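Local coordinates for C381 turret protein (Sulfolobus turreted icosahedral virus, PDB 4IND) that probably forms, as five copies together, the turrets that project from the capsid of this archaeal virus, at residues Phe199-Thr204 / Ser242-Gly247; Asn103-Tyr108 / Ser164-Ile169; Leu211-Ile216 / Gly224-Tyr229. All blocks are in the same frame, centred on the assembly; numbering follows the deposited sequence.

Contact 1: Phe199-Thr204 / Ser242-Gly247; sequences FGTIST and SVTYGG
The rings of Phe199 and Tyr245 lean on each other obliquely, their planes turned by 31° and their centroids 5.9 Å apart. The CD1-CE1 side of Phe199 meets the CD2-CE2 side of Tyr245, closest at Phe199 CD1 to Tyr245 CE2, 3.7 Å. Phe199 has CG anti to its backbone N (chi1 167°), which carries the ring round to the Tyr245 side although its CB starts away from the other strand. Its carbonyl O lies near the plane of the Tyr245 ring, against the CD2 edge, and also accepts the backbone N-H of Thr244, with N and O 3.0 Å apart and the donor tilted from the carbonyl plane. A methyl of Val243, CG2, touches CZ of Phe199, so a branched apolar residue extends the aromatic cluster, to which Phe253 and Phe226 also belong.

Gly200 and Val243 form an antiparallel non-hydrogen-bonded pair. Here the strands draw close: Gly200 CA is only 3.0 Å from Ser242 O, an approach that suits glycine, since a CB would point into that oxygen. Thr244 lies alongside, with OG1 against Gly200 CA while the same hydroxyl bonds to Gln198 OE1.

Thr201 and Ser242 are a hydrogen-bonded pair with reciprocal N-H to O bonds, both 2.9 Å, Thr201 N to Ser242 O and Ser242 N to Thr201 O. Their hydroxyls share the sheet face away from Val243, 4.0 Å apart (Thr201 OG1 to Ser242 OG). One water is held by both and by Ser203 OG; short hydroxyl side chains suit a place where a water fills the gap between them.

Apolar on the Val243 face and hydroxylated on the other, these antiparallel neighbours belong to a sheet of the second jelly-roll domain.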
# COMPACT_ATOMS: atom_id res chain seq x y z
N PHE A 199 -12.66 9.25 33.86
CA PHE A 199 -11.59 10.22 33.68
C PHE A 199 -11.92 11.16 32.52
O PHE A 199 -11.69 12.38 32.57
CB PHE A 199 -10.28 9.46 33.41
CG PHE A 199 -9.16 10.33 32.90
CD1 PHE A 199 -8.49 11.20 33.76
CD2 PHE A 199 -8.77 10.27 31.58
CE1 PHE A 199 -7.45 12.01 33.29
CE2 PHE A 199 -7.74 11.06 31.10
CZ PHE A 199 -7.08 11.94 31.95
N GLY A 200 -12.46 10.59 31.46
CA GLY A 200 -12.70 11.37 30.24
C GLY A 200 -13.39 10.54 29.18
O GLY A 200 -13.85 9.44 29.47
N THR A 201 -13.44 11.06 27.96
CA THR A 201 -14.06 10.37 26.84
C THR A 201 -13.26 10.61 25.59
O THR A 201 -12.61 11.65 25.44
CB THR A 201 -15.48 10.88 26.57
OG1 THR A 201 -15.43 12.27 26.24
CG2 THR A 201 -16.37 10.68 27.77
N ILE A 202 -13.30 9.63 24.70
CA ILE A 202 -12.79 9.81 23.36
C ILE A 202 -13.98 9.71 22.41
O ILE A 202 -14.79 8.80 22.52
CB ILE A 202 -11.74 8.75 23.03
CG1 ILE A 202 -10.48 9.03 23.84
CG2 ILE A 202 -11.41 8.77 21.53
CD1 ILE A 202 -9.51 7.89 23.87
N SER A 203 -14.11 10.67 21.50
CA SER A 203 -15.26 10.63 20.61
C SER A 203 -14.96 11.15 19.21
O SER A 203 -14.00 11.89 19.01
CB SER A 203 -16.43 11.40 21.23
OG SER A 203 -16.05 12.72 21.52
N THR A 204 -15.77 10.69 18.26
CA THR A 204 -15.90 11.31 16.95
C THR A 204 -17.31 11.87 16.99
O THR A 204 -17.97 11.80 18.02
CB THR A 204 -15.79 10.28 15.81
OG1 THR A 204 -16.82 9.29 15.96
CG2 THR A 204 -14.44 9.60 15.84
N SER A 242 -11.64 14.39 25.76
CA SER A 242 -12.06 15.37 26.77
C SER A 242 -11.83 14.80 28.15
O SER A 242 -12.19 13.65 28.41
CB SER A 242 -13.55 15.69 26.65
OG SER A 242 -13.95 15.84 25.31
N VAL A 243 -11.24 15.60 29.03
CA VAL A 243 -11.16 15.23 30.45
C VAL A 243 -12.46 15.71 31.08
O VAL A 243 -12.80 16.89 30.97
CB VAL A 243 -9.97 15.91 31.15
CG1 VAL A 243 -9.92 15.49 32.62
CG2 VAL A 243 -8.65 15.56 30.46
N THR A 244 -13.18 14.82 31.76
CA THR A 244 -14.55 15.16 32.18
C THR A 244 -14.81 15.15 33.67
O THR A 244 -15.91 15.48 34.11
CB THR A 244 -15.58 14.23 31.49
OG1 THR A 244 -15.28 12.88 31.85
CG2 THR A 244 -15.54 14.37 29.97
N TYR A 245 -13.83 14.74 34.46
CA TYR A 245 -14.11 14.51 35.88
C TYR A 245 -14.31 15.77 36.72
O TYR A 245 -14.85 15.71 37.82
CB TYR A 245 -13.12 13.53 36.53
CG TYR A 245 -11.68 14.00 36.66
CD1 TYR A 245 -11.27 14.71 37.78
CD2 TYR A 245 -10.74 13.70 35.69
CE1 TYR A 245 -9.95 15.13 37.92
CE2 TYR A 245 -9.43 14.10 35.83
CZ TYR A 245 -9.05 14.80 36.96
OH TYR A 245 -7.75 15.22 37.11
N GLY A 246 -13.90 16.91 36.20
CA GLY A 246 -14.28 18.17 36.82
C GLY A 246 -13.16 18.88 37.55
O GLY A 246 -12.54 18.31 38.45
N GLY A 247 -12.94 20.14 37.17
CA GLY A 247 -11.79 20.92 37.60
C GLY A 247 -11.49 21.01 39.09
O GLY A 247 -10.32 21.09 39.49
O HOH W 1 -14.53 13.40 23.79

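Contact 2: Asn103-Tyr108 / Ser164-Ile169; sequences NNTMTY and SGNGYI
Asn166 meets Thr105 at about a right angle, and the Thr105 hydroxyl OG1 donates to Asn166 OD1 at 2.9 Å. The donor sits well above the carbonyl plane, so neither lone pair is addressed directly. Chi1 of 52° sets Thr105 OG1 between its backbone N and carbonyl carbon, facing the amide. The carbonyl O of Asn166 in turn receives Met106 CG at 3.4 Å and accepts from the hydroxyl of Thr163.

At Gly167 the facing loop presses straight on the main chain: Thr105 OG1 comes to 3.3 Å of Gly167 CA, and Met106 CG and SD lie against the same carbon. Glycine fits on two counts, the positive phi and a CB direction that would run into Met106.

Next, the carbonyl O of Tyr168 abuts Asn103 CB, 3.1 Å away; it and the Tyr168 N are buried here without a polar partner in the model. Asn103 is held by an Asx turn, its OD1 accepting from Thr105 N and, at 2.8 Å on a lone pair, from Met106 N.

With Ile169 the contact turns apolar. Met106, bent at chi3 (-55°), brings CE to 3.6 Å from Ile169 CG1, a flexible thioether meeting a branched side chain.

The loop before strand 108-110 of the first galactose-binding-like domain thus lies against segment 164-169, which leads into strand 168-172 of the second, with Met106 also reaching Val243 of strand 238-243 and Thr163 of strand 155-163.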
# COMPACT_ATOMS: atom_id res chain seq x y z
N ASN A 103 -6.96 22.70 23.56
CA ASN A 103 -6.68 22.76 24.99
C ASN A 103 -6.38 24.18 25.42
O ASN A 103 -5.72 24.93 24.69
CB ASN A 103 -5.46 21.91 25.35
CG ASN A 103 -5.05 22.09 26.80
OD1 ASN A 103 -5.86 21.87 27.71
ND2 ASN A 103 -3.80 22.49 27.04
N ASN A 104 -6.84 24.55 26.61
CA ASN A 104 -6.33 25.76 27.25
C ASN A 104 -6.26 25.65 28.76
O ASN A 104 -6.22 26.67 29.46
CB ASN A 104 -7.14 26.99 26.83
CG ASN A 104 -8.60 26.84 27.13
OD1 ASN A 104 -9.00 26.20 28.11
ND2 ASN A 104 -9.43 27.43 26.29
N THR A 105 -6.26 24.42 29.27
CA THR A 105 -6.15 24.21 30.72
C THR A 105 -5.03 23.25 31.12
O THR A 105 -4.40 23.43 32.15
CB THR A 105 -7.46 23.71 31.34
OG1 THR A 105 -7.92 22.57 30.61
CG2 THR A 105 -8.53 24.79 31.31
N MET A 106 -4.78 22.22 30.31
CA MET A 106 -3.78 21.22 30.68
C MET A 106 -2.39 21.78 30.46
O MET A 106 -2.16 22.56 29.53
CB MET A 106 -4.00 19.91 29.89
CG MET A 106 -5.36 19.29 30.20
SD MET A 106 -5.62 17.66 29.47
CE MET A 106 -5.29 18.04 27.77
N THR A 107 -1.46 21.39 31.32
CA THR A 107 -0.13 22.01 31.33
C THR A 107 1.03 21.03 31.36
O THR A 107 0.87 19.87 31.76
CB THR A 107 0.04 22.93 32.57
OG1 THR A 107 -0.25 22.18 33.76
CG2 THR A 107 -0.91 24.12 32.51
N TYR A 108 2.20 21.52 30.95
CA TYR A 108 3.47 20.88 31.25
C TYR A 108 4.13 21.65 32.39
O TYR A 108 4.04 22.88 32.44
CB TYR A 108 4.39 20.93 30.04
CG TYR A 108 3.92 20.12 28.86
CD1 TYR A 108 3.30 18.88 29.03
CD2 TYR A 108 4.10 20.59 27.56
CE1 TYR A 108 2.88 18.14 27.95
CE2 TYR A 108 3.67 19.85 26.46
CZ TYR A 108 3.08 18.63 26.67
OH TYR A 108 2.65 17.90 25.59
N SER A 164 -6.29 18.70 36.00
CA SER A 164 -6.95 18.64 37.28
C SER A 164 -8.46 18.48 37.10
O SER A 164 -9.23 18.77 38.01
CB SER A 164 -6.61 19.88 38.11
OG SER A 164 -6.93 21.05 37.40
N GLY A 165 -8.89 18.01 35.93
CA GLY A 165 -10.30 17.72 35.74
C GLY A 165 -10.94 18.26 34.47
O GLY A 165 -12.10 17.96 34.18
N ASN A 166 -10.22 19.07 33.72
CA ASN A 166 -10.69 19.47 32.39
C ASN A 166 -9.55 19.53 31.41
O ASN A 166 -8.38 19.38 31.79
CB ASN A 166 -11.48 20.77 32.44
CG ASN A 166 -10.73 21.86 33.14
OD1 ASN A 166 -9.52 21.99 32.98
ND2 ASN A 166 -11.44 22.66 33.95
N GLY A 167 -9.88 19.72 30.14
CA GLY A 167 -8.88 19.77 29.09
C GLY A 167 -9.37 19.01 27.87
O GLY A 167 -10.23 18.12 27.97
N TYR A 168 -8.82 19.35 26.71
CA TYR A 168 -9.19 18.71 25.46
C TYR A 168 -7.96 18.47 24.63
O TYR A 168 -7.02 19.26 24.67
CB TYR A 168 -10.12 19.63 24.65
CG TYR A 168 -11.43 19.95 25.33
CD1 TYR A 168 -12.48 19.06 25.30
CD2 TYR A 168 -11.60 21.16 25.99
CE1 TYR A 168 -13.68 19.35 25.92
CE2 TYR A 168 -12.79 21.47 26.61
CZ TYR A 168 -13.83 20.55 26.58
OH TYR A 168 -15.01 20.85 27.19
N ILE A 169 -7.98 17.39 23.86
CA ILE A 169 -7.00 17.20 22.80
C ILE A 169 -7.80 16.75 21.58
O ILE A 169 -8.62 15.86 21.68
CB ILE A 169 -5.97 16.13 23.18
CG1 ILE A 169 -5.30 16.48 24.51
CG2 ILE A 169 -4.91 15.99 22.07
CD1 ILE A 169 -4.27 15.47 24.99

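Contact 3: Leu211-Ile216 / Gly224-Tyr229; sequences LVISSI and GTFLVY
Leu211 lays its CB over one face of the Phe226 ring, almost above the centre. This is a CH-pi contact, 3.9 Å from Leu211 CB to the ring centroid and 8° off the normal. Phe226 is placed for it by a chi1 of -65°, which puts CG anti to the carbonyl carbon while the CB bond points toward the other strand. A flat ring suits the position because it offers a broad face to Leu211 and an edge to the Val212 carbonyl.

Aliphatic packing flanks this CH-pi contact. Ile213 CG1 reaches Phe226 CZ obliquely at 3.6 Å, the two side chains crossing at about a right angle, with Ile213 CD1 close behind. Further along, Leu211 CD2 meets Val228 CG1 at 3.9 Å, so a leucine long enough to touch two residues covers Phe226 CB and the valine together.

The two strands are not paired edge to edge: strand 211-213 and strand 224-229 approach to 8.2 Å between axes, running at 145° to each other. They come from the two facing sheets of the second jelly-roll domain, 208-213 beside 194-203 in one sheet and 221-232 beside 176-187 in the other. Tyr184 and Phe199 add further rings around Phe226, the planes inclined by moderate angles, and Ile202 packs on both Leu211 and Val228.

The carbonyl O of Val212 lies in the ring plane at the edge of Phe226, 3.7 Å from CE1. On the reverse side of strand 221-232, Leu227 packs on Tyr236 of a neighbouring subunit, and Tyr229 OH is hydrogen-bonded to the Asp235 carboxylate (OD2) of that same subunit.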
# COMPACT_ATOMS: atom_id res chain seq x y z
N LEU A 211 -13.50 6.64 29.33
CA LEU A 211 -12.27 6.14 29.91
C LEU A 211 -12.52 6.04 31.40
O LEU A 211 -12.59 7.04 32.10
CB LEU A 211 -11.12 7.09 29.62
CG LEU A 211 -10.90 7.39 28.14
CD1 LEU A 211 -9.86 8.48 27.96
CD2 LEU A 211 -10.49 6.14 27.39
N VAL A 212 -12.68 4.81 31.89
CA VAL A 212 -13.17 4.58 33.25
C VAL A 212 -12.19 3.77 34.11
O VAL A 212 -11.56 2.83 33.65
CB VAL A 212 -14.53 3.85 33.22
CG1 VAL A 212 -15.01 3.53 34.63
CG2 VAL A 212 -15.55 4.68 32.46
N ILE A 213 -12.07 4.16 35.38
CA ILE A 213 -11.24 3.44 36.34
C ILE A 213 -12.15 2.79 37.38
O ILE A 213 -12.95 3.47 38.02
CB ILE A 213 -10.25 4.39 37.04
CG1 ILE A 213 -9.31 5.03 36.03
CG2 ILE A 213 -9.46 3.62 38.12
CD1 ILE A 213 -8.48 6.19 36.57
N SER A 214 -12.02 1.47 37.55
CA SER A 214 -12.88 0.72 38.47
C SER A 214 -13.02 1.37 39.83
O SER A 214 -14.14 1.57 40.32
CB SER A 214 -12.38 -0.72 38.65
OG SER A 214 -12.42 -1.41 37.42
N SER A 215 -11.90 1.65 40.47
CA SER A 215 -11.93 2.32 41.76
C SER A 215 -10.68 3.13 42.02
O SER A 215 -9.57 2.75 41.64
CB SER A 215 -12.14 1.31 42.89
OG SER A 215 -11.05 0.41 42.95
N ILE A 216 -10.88 4.28 42.65
CA ILE A 216 -9.81 5.15 43.09
C ILE A 216 -10.00 5.29 44.59
O ILE A 216 -10.93 5.97 45.05
CB ILE A 216 -9.86 6.52 42.39
CG1 ILE A 216 -9.59 6.37 40.89
CG2 ILE A 216 -8.87 7.47 43.01
CD1 ILE A 216 -9.64 7.66 40.12
N GLY A 224 -1.88 3.58 35.82
CA GLY A 224 -2.46 2.57 34.97
C GLY A 224 -2.36 3.04 33.56
O GLY A 224 -1.61 3.99 33.26
N THR A 225 -3.13 2.40 32.68
CA THR A 225 -3.11 2.73 31.26
C THR A 225 -4.50 2.56 30.67
O THR A 225 -5.13 1.52 30.86
CB THR A 225 -2.13 1.82 30.49
OG1 THR A 225 -0.83 1.86 31.10
CG2 THR A 225 -2.01 2.29 29.03
N PHE A 226 -4.99 3.58 29.99
CA PHE A 226 -6.20 3.44 29.18
C PHE A 226 -5.74 3.00 27.79
O PHE A 226 -4.74 3.50 27.26
CB PHE A 226 -6.94 4.77 29.05
CG PHE A 226 -7.49 5.29 30.35
CD1 PHE A 226 -8.43 4.57 31.07
CD2 PHE A 226 -7.07 6.50 30.85
CE1 PHE A 226 -8.94 5.06 32.26
CE2 PHE A 226 -7.58 7.01 32.03
CZ PHE A 226 -8.51 6.30 32.74
N LEU A 227 -6.46 2.04 27.21
CA LEU A 227 -6.14 1.56 25.87
C LEU A 227 -7.46 1.27 25.19
O LEU A 227 -8.16 0.32 25.55
CB LEU A 227 -5.29 0.29 25.93
CG LEU A 227 -5.00 -0.38 24.58
CD1 LEU A 227 -4.44 0.64 23.60
CD2 LEU A 227 -4.04 -1.55 24.72
N VAL A 228 -7.81 2.11 24.23
CA VAL A 228 -9.03 1.92 23.46
C VAL A 228 -8.71 1.98 21.97
O VAL A 228 -7.61 2.33 21.60
CB VAL A 228 -10.11 2.95 23.83
CG1 VAL A 228 -10.47 2.82 25.30
CG2 VAL A 228 -9.62 4.35 23.52
N TYR A 229 -9.67 1.62 21.13
CA TYR A 229 -9.40 1.54 19.71
C TYR A 229 -10.53 2.22 18.95
O TYR A 229 -11.69 2.12 19.34
CB TYR A 229 -9.29 0.07 19.28
CG TYR A 229 -8.27 -0.75 20.04
CD1 TYR A 229 -6.96 -0.84 19.60
CD2 TYR A 229 -8.63 -1.44 21.18
CE1 TYR A 229 -6.02 -1.63 20.29
CE2 TYR A 229 -7.70 -2.21 21.87
CZ TYR A 229 -6.40 -2.29 21.42
OH TYR A 229 -5.47 -3.03 22.10

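How the contacts relate
Contact 1 lies between the other two and touches both. Toward contact 2, probable backbone hydrogen bonds run from Val243 N to Gly167 O and from Gly246 N to Gly165 O, each 2.9 Å, as strands 238-243 and 168-172 are neighbours. Toward contact 3, Phe199 N reaches Leu211 O at 2.8 Å, and the Phe199 and Phe226 rings meet, CD2 to CE2, at 3.5 Å. Contact 3 falls within the chain between the two segments of contact 1. Contacts 2 and 3 do not touch, with nearest atoms about 9 Å apart. Bound phosphate is remote from all three, about 12 Å from the Phe226 side chain.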